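Local coordinates for protein topoisomerase IV subunit A (Escherichia coli, PDB 1ZVT) that is the DNA-cleaving subunit of a type II topoisomerase that decatenates and relaxes DNA, its C-terminal beta-pinwheel domain probably binding DNA and tuning substrate choice, at residues Q192-P197 against V241-P246. Numbering follows the deposited sequence.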
ATOM      1  N   GLN A 192      -8.711   6.599  -1.399  1.00 17.74           N
ATOM      2  CA  GLN A 192      -7.717   6.215  -2.401  1.00 18.99           C
ATOM      3  C   GLN A 192      -6.518   7.125  -2.249  1.00 18.05           C
ATOM      4  O   GLN A 192      -6.683   8.306  -1.935  1.00 17.11           O
ATOM      5  CB  GLN A 192      -8.252   6.433  -3.814  1.00 20.81           C
ATOM      6  CG  GLN A 192      -9.582   5.723  -4.128  1.00 23.61           C
ATOM      7  CD  GLN A 192      -9.438   4.313  -4.630  1.00 30.57           C
ATOM      8  OE1 GLN A 192     -10.407   3.554  -4.611  1.00 36.50           O
ATOM      9  NE2 GLN A 192      -8.264   3.960  -5.124  1.00 32.73           N
ATOM     10  N   LEU A 193      -5.329   6.593  -2.495  1.00 17.35           N
ATOM     11  CA  LEU A 193      -4.122   7.405  -2.417  1.00 16.87           C
ATOM     12  C   LEU A 193      -3.141   6.929  -3.459  1.00 17.72           C
ATOM     13  O   LEU A 193      -2.703   5.751  -3.420  1.00 17.11           O
ATOM     14  CB  LEU A 193      -3.476   7.232  -1.025  1.00 16.47           C
ATOM     15  CG  LEU A 193      -2.210   8.037  -0.681  1.00 16.42           C
ATOM     16  CD1 LEU A 193      -2.483   9.551  -0.754  1.00 16.97           C
ATOM     17  CD2 LEU A 193      -1.701   7.688   0.717  1.00 16.87           C
ATOM     18  N   TYR A 194      -2.763   7.830  -4.354  1.00 17.51           N
ATOM     19  CA  TYR A 194      -1.865   7.468  -5.476  1.00 18.41           C
ATOM     20  C   TYR A 194      -0.644   8.356  -5.535  1.00 18.94           C
ATOM     21  O   TYR A 194      -0.660   9.464  -5.013  1.00 18.85           O
ATOM     22  CB  TYR A 194      -2.609   7.663  -6.798  1.00 20.04           C
ATOM     23  CG  TYR A 194      -4.004   7.124  -6.865  1.00 21.68           C
ATOM     24  CD1 TYR A 194      -5.090   7.995  -6.971  1.00 24.06           C
ATOM     25  CD2 TYR A 194      -4.248   5.755  -6.859  1.00 27.11           C
ATOM     26  CE1 TYR A 194      -6.387   7.505  -7.073  1.00 27.14           C
ATOM     27  CE2 TYR A 194      -5.552   5.257  -6.944  1.00 27.09           C
ATOM     28  CZ  TYR A 194      -6.600   6.150  -7.049  1.00 25.86           C
ATOM     29  OH  TYR A 194      -7.896   5.715  -7.140  1.00 27.98           O
ATOM     30  N   VAL A 195       0.395   7.888  -6.236  1.00 19.80           N
ATOM     31  CA  VAL A 195       1.511   8.743  -6.588  1.00 22.02           C
ATOM     32  C   VAL A 195       1.619   8.603  -8.094  1.00 23.35           C
ATOM     33  O   VAL A 195       1.732   7.472  -8.621  1.00 23.90           O
ATOM     34  CB  VAL A 195       2.815   8.384  -5.844  1.00 21.93           C
ATOM     35  CG1 VAL A 195       3.951   9.231  -6.365  1.00 23.32           C
ATOM     36  CG2 VAL A 195       2.641   8.595  -4.318  1.00 23.04           C
ATOM     37  N   LEU A 196       1.460   9.732  -8.775  1.00 23.96           N
ATOM     38  CA  LEU A 196       1.299   9.752 -10.221  1.00 27.28           C
ATOM     39  C   LEU A 196       2.324  10.694 -10.818  1.00 28.87           C
ATOM     40  O   LEU A 196       2.627  11.738 -10.248  1.00 30.27           O
ATOM     41  CB  LEU A 196      -0.062  10.330 -10.634  1.00 27.64           C
ATOM     42  CG  LEU A 196      -1.392  10.179  -9.909  1.00 28.98           C
ATOM     43  CD1 LEU A 196      -2.272  11.396 -10.190  1.00 30.60           C
ATOM     44  CD2 LEU A 196      -2.061   8.925 -10.391  1.00 30.81           C
ATOM     45  N   PRO A 197       2.801  10.370 -12.006  1.00 31.64           N
ATOM     46  CA  PRO A 197       3.481  11.399 -12.802  1.00 32.49           C
ATOM     47  C   PRO A 197       2.545  12.582 -13.014  1.00 33.73           C
ATOM     48  O   PRO A 197       1.371  12.384 -13.359  1.00 34.74           O
ATOM     49  CB  PRO A 197       3.740  10.717 -14.141  1.00 32.92           C
ATOM     50  CG  PRO A 197       3.542   9.283 -13.913  1.00 31.69           C
ATOM     51  CD  PRO A 197       2.730   9.066 -12.674  1.00 31.43           C
ATOM     52  N   VAL A 241     -11.191   2.534 -11.175  1.00 19.70           N
ATOM     53  CA  VAL A 241     -10.285   3.634 -11.459  1.00 20.33           C
ATOM     54  C   VAL A 241      -9.287   3.140 -12.496  1.00 20.82           C
ATOM     55  O   VAL A 241      -8.726   2.061 -12.350  1.00 20.41           O
ATOM     56  CB  VAL A 241      -9.496   4.090 -10.217  1.00 21.43           C
ATOM     57  CG1 VAL A 241      -8.552   5.224 -10.592  1.00 23.15           C
ATOM     58  CG2 VAL A 241     -10.429   4.552  -9.089  1.00 19.48           C
ATOM     59  N   GLU A 242      -9.070   3.934 -13.538  1.00 20.95           N
ATOM     60  CA  GLU A 242      -8.042   3.598 -14.536  1.00 21.84           C
ATOM     61  C   GLU A 242      -7.092   4.767 -14.597  1.00 22.03           C
ATOM     62  O   GLU A 242      -7.529   5.881 -14.848  1.00 22.71           O
ATOM     63  CB  GLU A 242      -8.697   3.361 -15.898  1.00 23.08           C
ATOM     64  CG  GLU A 242      -9.623   2.155 -15.881  1.00 26.52           C
ATOM     65  CD  GLU A 242     -10.738   2.282 -16.887  1.00 34.65           C
ATOM     66  OE1 GLU A 242     -11.629   3.152 -16.712  1.00 34.61           O
ATOM     67  OE2 GLU A 242     -10.704   1.516 -17.866  1.00 38.18           O
ATOM     68  N   ILE A 243      -5.808   4.515 -14.350  1.00 21.36           N
ATOM     69  CA  ILE A 243      -4.798   5.568 -14.349  1.00 22.34           C
ATOM     70  C   ILE A 243      -3.892   5.346 -15.550  1.00 23.83           C
ATOM     71  O   ILE A 243      -3.273   4.301 -15.672  1.00 23.51           O
ATOM     72  CB  ILE A 243      -3.960   5.524 -13.050  1.00 22.76           C
ATOM     73  CG1 ILE A 243      -4.888   5.652 -11.837  1.00 22.83           C
ATOM     74  CG2 ILE A 243      -2.913   6.616 -13.043  1.00 21.83           C
ATOM     75  CD1 ILE A 243      -4.217   5.374 -10.515  1.00 28.29           C
ATOM     76  N   ASP A 244      -3.836   6.336 -16.433  1.00 25.15           N
ATOM     77  CA  ASP A 244      -2.941   6.289 -17.593  1.00 29.07           C
ATOM     78  C   ASP A 244      -1.816   7.276 -17.310  1.00 30.15           C
ATOM     79  O   ASP A 244      -2.081   8.457 -17.136  1.00 29.25           O
ATOM     80  CB  ASP A 244      -3.737   6.635 -18.860  1.00 30.00           C
ATOM     81  CG  ASP A 244      -4.730   5.543 -19.221  1.00 34.03           C
ATOM     82  OD1 ASP A 244      -4.272   4.396 -19.424  1.00 37.66           O
ATOM     83  OD2 ASP A 244      -5.971   5.798 -19.277  1.00 40.08           O
ATOM     84  N   SER A 245      -0.586   6.768 -17.179  1.00 32.05           N
ATOM     85  CA  SER A 245       0.525   7.566 -16.637  1.00 34.79           C
ATOM     86  C   SER A 245       1.792   7.505 -17.474  1.00 35.92           C
ATOM     87  O   SER A 245       2.519   6.513 -17.435  1.00 36.81           O
ATOM     88  CB  SER A 245       0.812   7.211 -15.174  1.00 35.16           C
ATOM     89  OG  SER A 245       1.270   5.876 -15.020  1.00 38.68           O
ATOM     90  N   PRO A 246       2.059   8.576 -18.249  1.00 36.86           N
ATOM     91  CA  PRO A 246       3.248   8.676 -19.085  1.00 36.72           C
ATOM     92  C   PRO A 246       4.496   8.924 -18.232  1.00 37.15           C
ATOM     93  O   PRO A 246       4.458   9.770 -17.325  1.00 36.18           O
ATOM     94  CB  PRO A 246       2.941   9.895 -19.978  1.00 37.32           C
ATOM     95  CG  PRO A 246       1.440  10.147 -19.790  1.00 36.94           C
ATOM     96  CD  PRO A 246       1.204   9.767 -18.390  1.00 37.02           C
TER
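Tyr194 meets Ile243 through a CH-pi contact, Ile243 CD1 lying over one face of the phenol ring, 3.9 Å from its centroid and offset toward the rim beside Tyr194 CD2 and CE2. The far end of the same ring runs into Val241, whose two methyls both come up to the hydroxyl from one side: Tyr194 OH is 3.4 Å from Val241 CG2 and 3.5 Å from Val241 CG1. Val241 can present both branches because CG1 is anti to its backbone N (chi1 179°) and CG2 anti to its carbonyl carbon. Farther along, the other branch of Ile243 is used: its CG2 touches Leu196 CD2 at 3.6 Å, the two side chains crossing at about a right angle. At the C-terminal ends of the two segments, Pro197 sets CG and CD against Ser245 CB, each 3.7 Å away, and Pro197 CB comes within 3.4 Å of the carbonyl O of Pro246.

The strands run nearly parallel, at 16°, but their axes stay 9.8 Å apart, so side chains bridge two separate sheets. Strand 190-196 is the edge of a four-stranded blade of the beta-pinwheel, hydrogen-bonded to strand 146-151; strand 240-244 pairs with strand 201-206, whose Leu202 touches Tyr194, Leu196 and Ile243 alike. Replacing Tyr194 with alanine is likely to leave Ile243 CD1 without its aromatic face and to open a gap next to Val241. With dispersion and CH-pi contacts joining the segments and no direct polar bond between them, the final three-stranded sheet is held against the blade here chiefly by the fit of apolar surfaces.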